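Local coordinates for protein geranyltranstransferase (Marinomonas sp. MED121, PDB 4F62) that probably condenses allylic diphosphates with isopentenyl diphosphate to lengthen isoprenoid chains, as farnesyl-diphosphate synthases do, at residues Q58-I63 against A205-Y210; A72-I77 against G182-A187; S14-Y19 against G45-P50; E21-D26 against F123-N128. One frame throughout, in Å; residues are numbered along the deposited sequence.

Contact 1 (Q58-I63 against A205-Y210)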
loop_
_atom_site.group_PDB
_atom_site.type_symbol
_atom_site.label_atom_id
_atom_site.label_comp_id
_atom_site.label_asym_id
_atom_site.label_seq_id
_atom_site.Cartn_x
_atom_site.Cartn_y
_atom_site.Cartn_z
ATOM N N GLN A 58 -2.702 -25.837 -0.519
ATOM C CA GLN A 58 -2.877 -27.258 -0.231
ATOM C C GLN A 58 -3.056 -28.080 -1.492
ATOM O O GLN A 58 -2.560 -29.198 -1.592
ATOM C CB GLN A 58 -4.089 -27.460 0.665
ATOM C CG GLN A 58 -3.802 -27.246 2.111
ATOM C CD GLN A 58 -4.717 -28.065 2.974
ATOM O OE1 GLN A 58 -5.837 -28.392 2.571
ATOM N NE2 GLN A 58 -4.241 -28.428 4.162
ATOM N N LEU A 59 -3.778 -27.521 -2.450
ATOM C CA LEU A 59 -3.967 -28.171 -3.736
ATOM C C LEU A 59 -2.636 -28.569 -4.370
ATOM O O LEU A 59 -2.453 -29.726 -4.752
ATOM C CB LEU A 59 -4.722 -27.244 -4.679
ATOM C CG LEU A 59 -5.127 -27.864 -6.012
ATOM C CD1 LEU A 59 -6.244 -28.855 -5.779
ATOM C CD2 LEU A 59 -5.557 -26.799 -6.985
ATOM N N VAL A 60 -1.692 -27.627 -4.448
ATOM C CA VAL A 60 -0.489 -27.841 -5.256
ATOM C C VAL A 60 0.783 -28.180 -4.472
ATOM O O VAL A 60 1.781 -28.621 -5.051
ATOM C CB VAL A 60 -0.209 -26.641 -6.178
ATOM C CG1 VAL A 60 -1.415 -26.368 -7.070
ATOM C CG2 VAL A 60 0.128 -25.422 -5.347
ATOM N N GLY A 61 0.752 -27.968 -3.164
ATOM C CA GLY A 61 1.898 -28.267 -2.329
ATOM C C GLY A 61 1.556 -28.187 -0.856
ATOM O O GLY A 61 0.568 -28.768 -0.403
ATOM N N ASP A 62 2.365 -27.451 -0.105
ATOM C CA ASP A 62 2.136 -27.329 1.323
ATOM C C ASP A 62 1.980 -25.870 1.766
ATOM O O ASP A 62 2.627 -24.976 1.225
ATOM C CB ASP A 62 3.261 -28.030 2.076
ATOM C CG ASP A 62 3.433 -29.485 1.634
ATOM O OD1 ASP A 62 2.419 -30.224 1.593
ATOM O OD2 ASP A 62 4.572 -29.879 1.306
ATOM N N ILE A 63 1.087 -25.641 2.726
ATOM C CA ILE A 63 0.926 -24.324 3.329
ATOM C C ILE A 63 2.257 -23.902 3.961
ATOM O O ILE A 63 2.891 -24.687 4.674
ATOM C CB ILE A 63 -0.194 -24.322 4.400
ATOM C CG1 ILE A 63 -1.558 -24.597 3.752
ATOM C CG2 ILE A 63 -0.217 -22.981 5.124
ATOM C CD1 ILE A 63 -2.686 -24.940 4.750
ATOM N N ALA A 205 -3.059 -21.657 -14.431
ATOM C CA ALA A 205 -4.096 -21.320 -15.400
ATOM C C ALA A 205 -5.474 -21.875 -14.998
ATOM O O ALA A 205 -6.502 -21.194 -15.142
ATOM C CB ALA A 205 -3.702 -21.817 -16.778
ATOM N N LYS A 206 -5.494 -23.108 -14.494
ATOM C CA LYS A 206 -6.732 -23.711 -14.004
ATOM C C LYS A 206 -7.272 -22.934 -12.810
ATOM O O LYS A 206 -8.478 -22.706 -12.705
ATOM C CB LYS A 206 -6.505 -25.176 -13.621
ATOM C CG LYS A 206 -6.177 -26.095 -14.787
ATOM C CD LYS A 206 -5.610 -27.415 -14.275
ATOM C CE LYS A 206 -5.090 -28.284 -15.409
ATOM N NZ LYS A 206 -6.161 -28.555 -16.406
ATOM N N LEU A 207 -6.378 -22.522 -11.912
ATOM C CA LEU A 207 -6.793 -21.751 -10.738
ATOM C C LEU A 207 -7.334 -20.381 -11.124
ATOM O O LEU A 207 -8.323 -19.918 -10.542
ATOM C CB LEU A 207 -5.660 -21.650 -9.709
ATOM C CG LEU A 207 -5.339 -22.991 -9.055
ATOM C CD1 LEU A 207 -4.040 -22.922 -8.229
ATOM C CD2 LEU A 207 -6.509 -23.438 -8.192
ATOM N N ASP A 208 -6.709 -19.751 -12.120
ATOM C CA ASP A 208 -7.218 -18.505 -12.701
ATOM C C ASP A 208 -8.666 -18.642 -13.097
ATOM O O ASP A 208 -9.508 -17.829 -12.717
ATOM C CB ASP A 208 -6.453 -18.139 -13.976
ATOM C CG ASP A 208 -5.238 -17.286 -13.711
ATOM O OD1 ASP A 208 -5.032 -16.884 -12.551
ATOM O OD2 ASP A 208 -4.493 -17.004 -14.673
ATOM N N ALA A 209 -8.936 -19.667 -13.903
ATOM C CA ALA A 209 -10.267 -19.894 -14.432
ATOM C C ALA A 209 -11.224 -20.248 -13.300
ATOM O O ALA A 209 -12.382 -19.817 -13.298
ATOM C CB ALA A 209 -10.232 -21.000 -15.483
ATOM N N TYR A 210 -10.742 -21.025 -12.329
ATOM C CA TYR A 210 -11.567 -21.354 -11.168
ATOM C C TYR A 210 -12.004 -20.062 -10.485
ATOM O O TYR A 210 -13.193 -19.845 -10.222
ATOM C CB TYR A 210 -10.803 -22.256 -10.195
ATOM C CG TYR A 210 -11.415 -22.355 -8.810
ATOM C CD1 TYR A 210 -11.078 -21.446 -7.813
ATOM C CD2 TYR A 210 -12.321 -23.364 -8.496
ATOM C CE1 TYR A 210 -11.625 -21.534 -6.543
ATOM C CE2 TYR A 210 -12.879 -23.456 -7.226
ATOM C CZ TYR A 210 -12.519 -22.531 -6.254
ATOM O OH TYR A 210 -13.059 -22.594 -4.988
#
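Leu59 and Leu207 meet methyl to methyl between two helices whose backbones stay well apart: CD2 of Leu59 lies 3.7 Å from CD2 of Leu207, while the nearest CA atoms, those of the same two leucines, are 9.9 Å from each other. The two side chains reach out tip to tip across this gap. Leu59 does so with CG swung opposite its own backbone N (chi1 -173°). This is the tight part of the contact. Val60, one residue on, adds a looser touch, its CG1 standing 4.5 Å from CD1 of Leu207, and the surface buried between the segments is small, 86 Å². The setting is the all-helical fold of the isoprenoid synthases, here the C-terminal end of helix 48-60 facing the early turns of helix 201-226. Other helices share the packing: Leu207 also rests on Val189 and Ala193 of helix 170-194, and Leu283 of helix 281-291 touches both leucines. Beyond Val60 the contact comes apart. Gly61 departs from helical backbone angles, and the chain runs on to Asp62, which is exposed. On the facing helix Ala205 is likewise exposed, whereas Lys206 and Asp208 carry their charges away from the leucines into salt bridges, Lys206 with Glu275 and Asp208 with Arg190. Tyr210, without contact to the facing segment, is buried, its OH hydrogen-bonded to the carbonyl oxygen of Leu283.

Contact 2 (A72-I77 against G182-A187)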
loop_
_atom_site.group_PDB
_atom_site.type_symbol
_atom_site.label_atom_id
_atom_site.label_comp_id
_atom_site.label_asym_id
_atom_site.label_seq_id
_atom_site.Cartn_x
_atom_site.Cartn_y
_atom_site.Cartn_z
ATOM N N ALA A 72 -2.919 -13.214 5.029
ATOM C CA ALA A 72 -3.039 -12.067 5.922
ATOM C C ALA A 72 -3.030 -10.755 5.141
ATOM O O ALA A 72 -3.793 -9.841 5.460
ATOM C CB ALA A 72 -1.906 -12.078 6.949
ATOM N N ALA A 73 -2.171 -10.665 4.120
ATOM C CA ALA A 73 -2.085 -9.457 3.295
ATOM C C ALA A 73 -3.385 -9.227 2.548
ATOM O O ALA A 73 -3.894 -8.101 2.492
ATOM C CB ALA A 73 -0.923 -9.537 2.295
ATOM N N LEU A 74 -3.916 -10.294 1.963
ATOM C CA LEU A 74 -5.182 -10.204 1.232
ATOM C C LEU A 74 -6.315 -9.782 2.167
ATOM O O LEU A 74 -7.165 -8.966 1.802
ATOM C CB LEU A 74 -5.516 -11.555 0.584
ATOM C CG LEU A 74 -4.639 -11.872 -0.631
ATOM C CD1 LEU A 74 -4.620 -13.362 -0.878
ATOM C CD2 LEU A 74 -5.166 -11.149 -1.854
ATOM N N GLU A 75 -6.332 -10.329 3.379
ATOM C CA GLU A 75 -7.379 -9.946 4.325
ATOM C C GLU A 75 -7.235 -8.470 4.733
ATOM O O GLU A 75 -8.234 -7.775 4.939
ATOM C CB GLU A 75 -7.377 -10.866 5.559
ATOM C CG GLU A 75 -8.540 -10.611 6.504
ATOM C CD GLU A 75 -9.907 -10.991 5.898
ATOM O OE1 GLU A 75 -9.943 -11.708 4.874
ATOM O OE2 GLU A 75 -10.959 -10.585 6.460
ATOM N N SER A 76 -5.994 -7.991 4.822
ATOM C CA SER A 76 -5.749 -6.589 5.184
ATOM C C SER A 76 -6.193 -5.640 4.092
ATOM O O SER A 76 -6.777 -4.591 4.376
ATOM C CB SER A 76 -4.273 -6.327 5.533
ATOM O OG SER A 76 -3.941 -7.033 6.717
ATOM N N ILE A 77 -5.902 -5.998 2.846
ATOM C CA ILE A 77 -6.387 -5.226 1.712
ATOM C C ILE A 77 -7.924 -5.180 1.727
ATOM O O ILE A 77 -8.524 -4.103 1.634
ATOM C CB ILE A 77 -5.885 -5.799 0.372
ATOM C CG1 ILE A 77 -4.369 -5.582 0.262
ATOM C CG2 ILE A 77 -6.588 -5.110 -0.796
ATOM C CD1 ILE A 77 -3.955 -4.089 0.307
ATOM N N GLY A 182 -13.482 -9.438 -8.234
ATOM C CA GLY A 182 -12.906 -10.596 -8.901
ATOM C C GLY A 182 -11.391 -10.703 -8.705
ATOM O O GLY A 182 -10.853 -11.787 -8.446
ATOM N N ALA A 183 -10.699 -9.575 -8.827
ATOM C CA ALA A 183 -9.234 -9.566 -8.826
ATOM C C ALA A 183 -8.615 -10.109 -7.528
ATOM O O ALA A 183 -7.655 -10.883 -7.574
ATOM C CB ALA A 183 -8.703 -8.157 -9.160
ATOM N N LEU A 184 -9.183 -9.734 -6.381
ATOM C CA LEU A 184 -8.655 -10.185 -5.095
ATOM C C LEU A 184 -8.960 -11.655 -4.864
ATOM O O LEU A 184 -8.187 -12.362 -4.206
ATOM C CB LEU A 184 -9.211 -9.362 -3.929
ATOM C CG LEU A 184 -8.486 -8.120 -3.423
ATOM C CD1 LEU A 184 -9.099 -7.703 -2.091
ATOM C CD2 LEU A 184 -6.968 -8.357 -3.275
ATOM N N ILE A 185 -10.096 -12.111 -5.387
ATOM C CA ILE A 185 -10.430 -13.525 -5.313
ATOM C C ILE A 185 -9.407 -14.311 -6.115
ATOM O O ILE A 185 -8.943 -15.364 -5.692
ATOM C CB ILE A 185 -11.834 -13.803 -5.913
ATOM C CG1 ILE A 185 -12.914 -13.116 -5.076
ATOM C CG2 ILE A 185 -12.084 -15.295 -6.024
ATOM C CD1 ILE A 185 -12.940 -13.548 -3.623
ATOM N N LYS A 186 -9.065 -13.800 -7.294
ATOM C CA LYS A 186 -8.048 -14.443 -8.128
ATOM C C LYS A 186 -6.653 -14.365 -7.493
ATOM O O LYS A 186 -5.862 -15.317 -7.578
ATOM C CB LYS A 186 -8.027 -13.818 -9.532
ATOM C CG LYS A 186 -7.154 -14.575 -10.534
ATOM C CD LYS A 186 -7.459 -14.162 -11.987
ATOM C CE LYS A 186 -6.642 -12.947 -12.401
ATOM N NZ LYS A 186 -5.936 -13.164 -13.703
ATOM N N ALA A 187 -6.345 -13.230 -6.876
ATOM C CA ALA A 187 -5.063 -13.075 -6.176
ATOM C C ALA A 187 -4.955 -14.117 -5.067
ATOM O O ALA A 187 -3.879 -14.662 -4.811
ATOM C CB ALA A 187 -4.935 -11.687 -5.599
#
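One turn of the helix that sets Leu74 and Ile77 against Leu184 is secured by the carbonyl oxygen of Ala72, which accepts from two donors of the same residue. The backbone N of Ser76 lies 2.9 Å from Ala72 O as the regular helical partner, and OG of Ser76 donates a second bond to Ala72 O at 3.1 Å, from the opposite face of the carbonyl plane. The serine hydroxyl, buried against helix 108-126, is thereby satisfied within its own helix. The side chains that meet across the two segments are all apolar. Leu74 CD2 touches Leu184 CD2 at 3.6 Å, the two side chains passing alongside one another, pointing opposite ways, and the same Leu74 methyl sits 3.8 Å from CB of Ala187. In this helical core of the prenyltransferase fold the two segments run almost antiparallel (167°), their axes 10.8 Å apart at closest. Helix 65-86 leads into an Asp-Asp-rich run, and Gly182 closes a Lys-Thr-Gly run, consistent with sequence signatures of the family. Ile77 divides its branches: CG2, opposite the backbone N, lies 3.8 Å from Leu184 CD1, whereas its longer branch leads away from the facing helix. Leu184 puts CD1 near Ile77 and CD2 near both Leu74 and Ile77. Helix 134-148 covers a flank through Ser148, which touches both Ile77 and Leu184, and through Leu144, which touches Leu74.

Contact 3 (S14-Y19 against G45-P50)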
loop_
_atom_site.group_PDB
_atom_site.type_symbol
_atom_site.label_atom_id
_atom_site.label_comp_id
_atom_site.label_asym_id
_atom_site.label_seq_id
_atom_site.Cartn_x
_atom_site.Cartn_y
_atom_site.Cartn_z
ATOM N N SER A 14 -8.952 -19.556 12.341
ATOM C CA SER A 14 -8.090 -19.507 13.522
ATOM C C SER A 14 -6.655 -19.180 13.110
ATOM O O SER A 14 -5.989 -18.340 13.722
ATOM C CB SER A 14 -8.109 -20.835 14.274
ATOM O OG SER A 14 -9.429 -21.143 14.691
ATOM N N ARG A 15 -6.188 -19.837 12.056
ATOM C CA ARG A 15 -4.813 -19.657 11.619
ATOM C C ARG A 15 -4.534 -18.222 11.157
ATOM O O ARG A 15 -3.555 -17.604 11.602
ATOM C CB ARG A 15 -4.432 -20.679 10.532
ATOM C CG ARG A 15 -2.962 -20.610 10.133
ATOM C CD ARG A 15 -2.516 -21.745 9.223
ATOM N NE ARG A 15 -1.155 -21.491 8.749
ATOM C CZ ARG A 15 -0.226 -22.424 8.565
ATOM N NH1 ARG A 15 -0.505 -23.695 8.800
ATOM N NH2 ARG A 15 0.988 -22.076 8.146
ATOM N N VAL A 16 -5.376 -17.670 10.282
ATOM C CA VAL A 16 -5.090 -16.316 9.796
ATOM C C VAL A 16 -5.294 -15.264 10.894
ATOM O O VAL A 16 -4.568 -14.271 10.946
ATOM C CB VAL A 16 -5.842 -15.957 8.476
ATOM C CG1 VAL A 16 -7.339 -15.729 8.721
ATOM C CG2 VAL A 16 -5.212 -14.725 7.810
ATOM N N ASP A 17 -6.265 -15.493 11.775
ATOM C CA ASP A 17 -6.539 -14.555 12.860
ATOM C C ASP A 17 -5.381 -14.445 13.858
ATOM O O ASP A 17 -4.969 -13.344 14.213
ATOM C CB ASP A 17 -7.833 -14.926 13.589
ATOM C CG ASP A 17 -9.081 -14.611 12.765
ATOM O OD1 ASP A 17 -8.943 -14.037 11.661
ATOM O OD2 ASP A 17 -10.192 -14.932 13.235
ATOM N N GLN A 18 -4.878 -15.586 14.321
ATOM C CA GLN A 18 -3.703 -15.600 15.190
ATOM C C GLN A 18 -2.495 -14.949 14.518
ATOM O O GLN A 18 -1.740 -14.215 15.155
ATOM C CB GLN A 18 -3.337 -17.027 15.594
ATOM C CG GLN A 18 -4.118 -17.580 16.761
ATOM C CD GLN A 18 -3.714 -19.011 17.077
ATOM O OE1 GLN A 18 -2.794 -19.250 17.865
ATOM N NE2 GLN A 18 -4.387 -19.972 16.443
ATOM N N TYR A 19 -2.304 -15.226 13.235
ATOM C CA TYR A 19 -1.143 -14.710 12.523
ATOM C C TYR A 19 -1.231 -13.191 12.355
ATOM O O TYR A 19 -0.254 -12.481 12.569
ATOM C CB TYR A 19 -1.028 -15.394 11.161
ATOM C CG TYR A 19 0.174 -14.987 10.346
ATOM C CD1 TYR A 19 1.410 -15.590 10.548
ATOM C CD2 TYR A 19 0.066 -14.020 9.353
ATOM C CE1 TYR A 19 2.508 -15.232 9.787
ATOM C CE2 TYR A 19 1.160 -13.646 8.594
ATOM C CZ TYR A 19 2.372 -14.250 8.809
ATOM O OH TYR A 19 3.465 -13.887 8.050
ATOM N N GLY A 45 -16.040 -11.020 10.095
ATOM C CA GLY A 45 -15.780 -11.409 8.712
ATOM C C GLY A 45 -15.430 -12.886 8.565
ATOM O O GLY A 45 -14.819 -13.463 9.463
ATOM N N LYS A 46 -15.782 -13.497 7.434
ATOM C CA LYS A 46 -15.628 -14.951 7.285
ATOM C C LYS A 46 -14.288 -15.447 6.698
ATOM O O LYS A 46 -14.072 -16.661 6.573
ATOM C CB LYS A 46 -16.811 -15.539 6.505
ATOM C CG LYS A 46 -18.148 -15.443 7.245
ATOM C CD LYS A 46 -18.032 -15.988 8.676
ATOM C CE LYS A 46 -19.386 -16.071 9.378
ATOM N NZ LYS A 46 -20.212 -17.220 8.900
ATOM N N ARG A 47 -13.393 -14.516 6.366
ATOM C CA ARG A 47 -12.050 -14.847 5.857
ATOM C C ARG A 47 -12.051 -15.685 4.569
ATOM O O ARG A 47 -11.212 -16.583 4.396
ATOM C CB ARG A 47 -11.224 -15.585 6.923
ATOM C CG ARG A 47 -11.254 -14.964 8.291
ATOM C CD ARG A 47 -10.837 -13.512 8.229
ATOM N NE ARG A 47 -10.472 -13.025 9.556
ATOM C CZ ARG A 47 -10.466 -11.745 9.918
ATOM N NH1 ARG A 47 -10.823 -10.803 9.053
ATOM N NH2 ARG A 47 -10.110 -11.410 11.152
ATOM N N ILE A 48 -12.997 -15.400 3.680
ATOM C CA ILE A 48 -13.102 -16.100 2.404
ATOM C C ILE A 48 -11.780 -16.079 1.646
ATOM O O ILE A 48 -11.328 -17.097 1.114
ATOM C CB ILE A 48 -14.132 -15.419 1.509
ATOM C CG1 ILE A 48 -15.519 -15.503 2.142
ATOM C CG2 ILE A 48 -14.114 -16.030 0.133
ATOM C CD1 ILE A 48 -15.961 -16.881 2.404
ATOM N N ARG A 49 -11.151 -14.914 1.596
ATOM C CA ARG A 49 -9.905 -14.800 0.842
ATOM C C ARG A 49 -8.746 -15.579 1.474
ATOM O O ARG A 49 -8.032 -16.306 0.775
ATOM C CB ARG A 49 -9.580 -13.323 0.549
ATOM C CG ARG A 49 -10.627 -12.716 -0.411
ATOM C CD ARG A 49 -10.703 -11.187 -0.366
ATOM N NE ARG A 49 -11.911 -10.699 -1.050
ATOM C CZ ARG A 49 -13.143 -10.760 -0.545
ATOM N NH1 ARG A 49 -13.347 -11.291 0.659
ATOM N NH2 ARG A 49 -14.173 -10.288 -1.239
ATOM N N PRO A 50 -8.544 -15.441 2.795
ATOM C CA PRO A 50 -7.610 -16.408 3.395
ATOM C C PRO A 50 -7.961 -17.883 3.127
ATOM O O PRO A 50 -7.057 -18.647 2.771
ATOM C CB PRO A 50 -7.699 -16.087 4.889
ATOM C CG PRO A 50 -7.868 -14.579 4.890
ATOM C CD PRO A 50 -8.824 -14.315 3.709
#
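The backbones of Val16 and Pro50 come within 6.9 Å, CA to CA, where helix 5-23 passes the start of helix 48-60. The second helix is entered through a Gly-Lys-Arg-Ile-Arg-Pro run, consistent with the GGKRxRP signature of polyprenyl synthetases, and Arg47 occupies its N-cap position with left-handed backbone angles (59°/37°). From there the arginine, bent at chi2, folds back to Asp17 and grips it side-on. NE donates to the syn lone pair of Asp17 OD1 at 2.8 Å, and NH2 donates to that same OD1 at 2.9 Å from above the carboxylate plane, which is turned 83° from the guanidinium. Both bonds of this salt bridge are well short of straight. The remaining nitrogen, NH1, pairs with Glu75 of helix 65-86, and NH2 also reaches the carbonyl oxygen of Leu41, making the guanidinium a junction of several chain parts. A leucine at Arg47 would remove these donors and would probably leave the carboxylates of Asp17 and Glu75 without their shared positive mate. Beside the salt bridge, Val16 crosses the proline ring at about a right angle: CG1 lies 3.9 Å from Pro50 CB, and CG2 lies 3.9 Å from Pro50 CG.

Contact 4 (E21-D26 against F123-N128)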
loop_
_atom_site.group_PDB
_atom_site.type_symbol
_atom_site.label_atom_id
_atom_site.label_comp_id
_atom_site.label_asym_id
_atom_site.label_seq_id
_atom_site.Cartn_x
_atom_site.Cartn_y
_atom_site.Cartn_z
ATOM N N GLU A 21 -2.840 -11.170 14.325
ATOM C CA GLU A 21 -2.629 -10.664 15.673
ATOM C C GLU A 21 -1.152 -10.591 16.027
ATOM O O GLU A 21 -0.690 -9.597 16.590
ATOM C CB GLU A 21 -3.347 -11.553 16.699
ATOM C CG GLU A 21 -4.421 -10.842 17.491
ATOM C CD GLU A 21 -3.883 -9.687 18.317
ATOM O OE1 GLU A 21 -4.552 -8.629 18.367
ATOM O OE2 GLU A 21 -2.798 -9.839 18.922
ATOM N N GLN A 22 -0.421 -11.653 15.707
ATOM C CA GLN A 22 1.006 -11.707 15.999
ATOM C C GLN A 22 1.763 -10.661 15.185
ATOM O O GLN A 22 2.591 -9.944 15.728
ATOM C CB GLN A 22 1.570 -13.105 15.723
ATOM C CG GLN A 22 1.185 -14.155 16.757
ATOM C CD GLN A 22 1.136 -15.569 16.177
ATOM O OE1 GLN A 22 1.460 -15.788 15.004
ATOM N NE2 GLN A 22 0.718 -16.531 16.998
ATOM N N GLN A 23 1.474 -10.558 13.890
ATOM C CA GLN A 23 2.226 -9.640 13.040
ATOM C C GLN A 23 1.912 -8.164 13.306
ATOM O O GLN A 23 2.771 -7.302 13.107
ATOM C CB GLN A 23 2.027 -9.976 11.555
ATOM C CG GLN A 23 2.457 -11.388 11.199
ATOM C CD GLN A 23 3.938 -11.620 11.468
ATOM O OE1 GLN A 23 4.778 -10.794 11.117
ATOM N NE2 GLN A 23 4.258 -12.745 12.102
ATOM N N LEU A 24 0.685 -7.862 13.724
ATOM C CA LEU A 24 0.351 -6.482 14.064
ATOM C C LEU A 24 0.976 -6.180 15.422
ATOM O O LEU A 24 0.275 -6.079 16.427
ATOM C CB LEU A 24 -1.169 -6.254 14.102
ATOM C CG LEU A 24 -1.643 -4.788 14.089
ATOM C CD1 LEU A 24 -1.089 -4.058 12.877
ATOM C CD2 LEU A 24 -3.160 -4.683 14.088
ATOM N N SER A 25 2.302 -6.049 15.435
ATOM C CA SER A 25 3.077 -5.898 16.666
ATOM C C SER A 25 2.804 -4.563 17.356
ATOM O O SER A 25 2.551 -3.537 16.706
ATOM C CB SER A 25 4.571 -6.008 16.361
ATOM O OG SER A 25 4.951 -5.035 15.399
ATOM N N ASP A 26 2.858 -4.583 18.681
ATOM C CA ASP A 26 2.629 -3.384 19.473
ATOM C C ASP A 26 3.673 -2.299 19.203
ATOM O O ASP A 26 4.861 -2.580 19.025
ATOM C CB ASP A 26 2.590 -3.726 20.969
ATOM C CG ASP A 26 1.282 -4.368 21.383
ATOM O OD1 ASP A 26 0.290 -4.227 20.638
ATOM O OD2 ASP A 26 1.242 -5.000 22.459
ATOM N N PHE A 123 1.534 -4.843 2.766
ATOM C CA PHE A 123 2.861 -4.917 2.176
ATOM C C PHE A 123 3.919 -5.212 3.211
ATOM O O PHE A 123 4.950 -5.806 2.894
ATOM C CB PHE A 123 3.148 -3.663 1.338
ATOM C CG PHE A 123 2.242 -3.553 0.130
ATOM C CD1 PHE A 123 2.474 -4.334 -0.998
ATOM C CD2 PHE A 123 1.130 -2.709 0.143
ATOM C CE1 PHE A 123 1.635 -4.253 -2.113
ATOM C CE2 PHE A 123 0.284 -2.619 -0.963
ATOM C CZ PHE A 123 0.539 -3.395 -2.100
ATOM N N GLU A 124 3.654 -4.835 4.460
ATOM C CA GLU A 124 4.557 -5.185 5.546
ATOM C C GLU A 124 4.565 -6.709 5.683
ATOM O O GLU A 124 5.619 -7.329 5.829
ATOM C CB GLU A 124 4.103 -4.539 6.865
ATOM C CG GLU A 124 4.974 -4.921 8.084
ATOM C CD GLU A 124 4.473 -4.301 9.398
ATOM O OE1 GLU A 124 3.676 -3.325 9.369
ATOM O OE2 GLU A 124 4.872 -4.797 10.468
ATOM N N LEU A 125 3.377 -7.298 5.628
ATOM C CA LEU A 125 3.196 -8.748 5.801
ATOM C C LEU A 125 3.993 -9.510 4.752
ATOM O O LEU A 125 4.647 -10.507 5.056
ATOM C CB LEU A 125 1.702 -9.109 5.691
ATOM C CG LEU A 125 0.874 -8.707 6.922
ATOM C CD1 LEU A 125 -0.611 -8.703 6.646
ATOM C CD2 LEU A 125 1.206 -9.650 8.085
ATOM N N LEU A 126 3.965 -9.005 3.521
ATOM C CA LEU A 126 4.639 -9.668 2.399
ATOM C C LEU A 126 6.145 -9.425 2.318
ATOM O O LEU A 126 6.841 -10.112 1.568
ATOM C CB LEU A 126 3.977 -9.291 1.064
ATOM C CG LEU A 126 2.592 -9.911 0.826
ATOM C CD1 LEU A 126 2.008 -9.435 -0.517
ATOM C CD2 LEU A 126 2.714 -11.422 0.838
ATOM N N SER A 127 6.653 -8.465 3.089
ATOM C CA SER A 127 8.078 -8.141 3.045
ATOM C C SER A 127 8.759 -8.335 4.396
ATOM O O SER A 127 9.748 -7.693 4.686
ATOM C CB SER A 127 8.291 -6.708 2.563
ATOM O OG SER A 127 7.683 -5.789 3.450
ATOM N N ASN A 128 8.220 -9.233 5.208
ATOM C CA ASN A 128 8.776 -9.561 6.515
ATOM C C ASN A 128 10.184 -10.155 6.361
ATOM O O ASN A 128 10.384 -11.062 5.549
ATOM C CB ASN A 128 7.831 -10.575 7.170
ATOM C CG ASN A 128 8.165 -10.870 8.628
ATOM O OD1 ASN A 128 9.329 -10.843 9.045
ATOM N ND2 ASN A 128 7.128 -11.185 9.411
#
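Helix 5-23 ends beside the end of helix 108-126, and the join is carried by Gln23 on one side and by Leu125 and Asn128 on the other. CD2 of Leu125 packs against the aliphatic root of the glutamine, 3.6 Å from Gln23 CB and 3.8 Å from Gln23 CG. Gln23 is bent at chi2 (-61°), and this turns its amide toward Asn128. OE1 of Gln23 then comes 2.9 Å from ND2 of Asn128, but the angle is too poor for a hydrogen bond, with the two amide planes 48° apart. The other end of the Asn128 amide, OD1, accepts from the backbone N of Thr130. After Gln23 the chain turns away through an inverse gamma turn centred on Leu24, in which Ser25 N makes a weak bond to Gln23 O. In the two-chain assembly of this all-helical fold, the same stretch of helix 108-126 also faces the second subunit: Glu124 forms a salt bridge with Arg150 of that subunit, and Phe123 stacks on its Phe123. OG of Ser127 donates to Phe123 O, one turn back, at 2.8 Å. Leu125 belongs to the inner side, its side chain resting also on Ala72 and Ser76 of helix 65-86.

Overall arrangement
From the N terminus, helix 5-23 opens two loops in turn, contact 3 at 14-19 and contact 4 at 21-26. Contact 3 closes first, at 45-50, while contact 4 is still open, so the two cross. Contact 1 then opens at 58-63 on the far end of helix 48-60, and contact 2 at 72-77 on the next helix. Contact 4 closes at 123-128, crossing both. Contact 2 closes at 182-187, nested inside contact 1, which closes last at 205-210. Contact 2 lies near the centre of the chain; contacts 1 and 4, with centres about 25 Å apart, tie the later helices and the N-terminal helix, respectively, into the bundle.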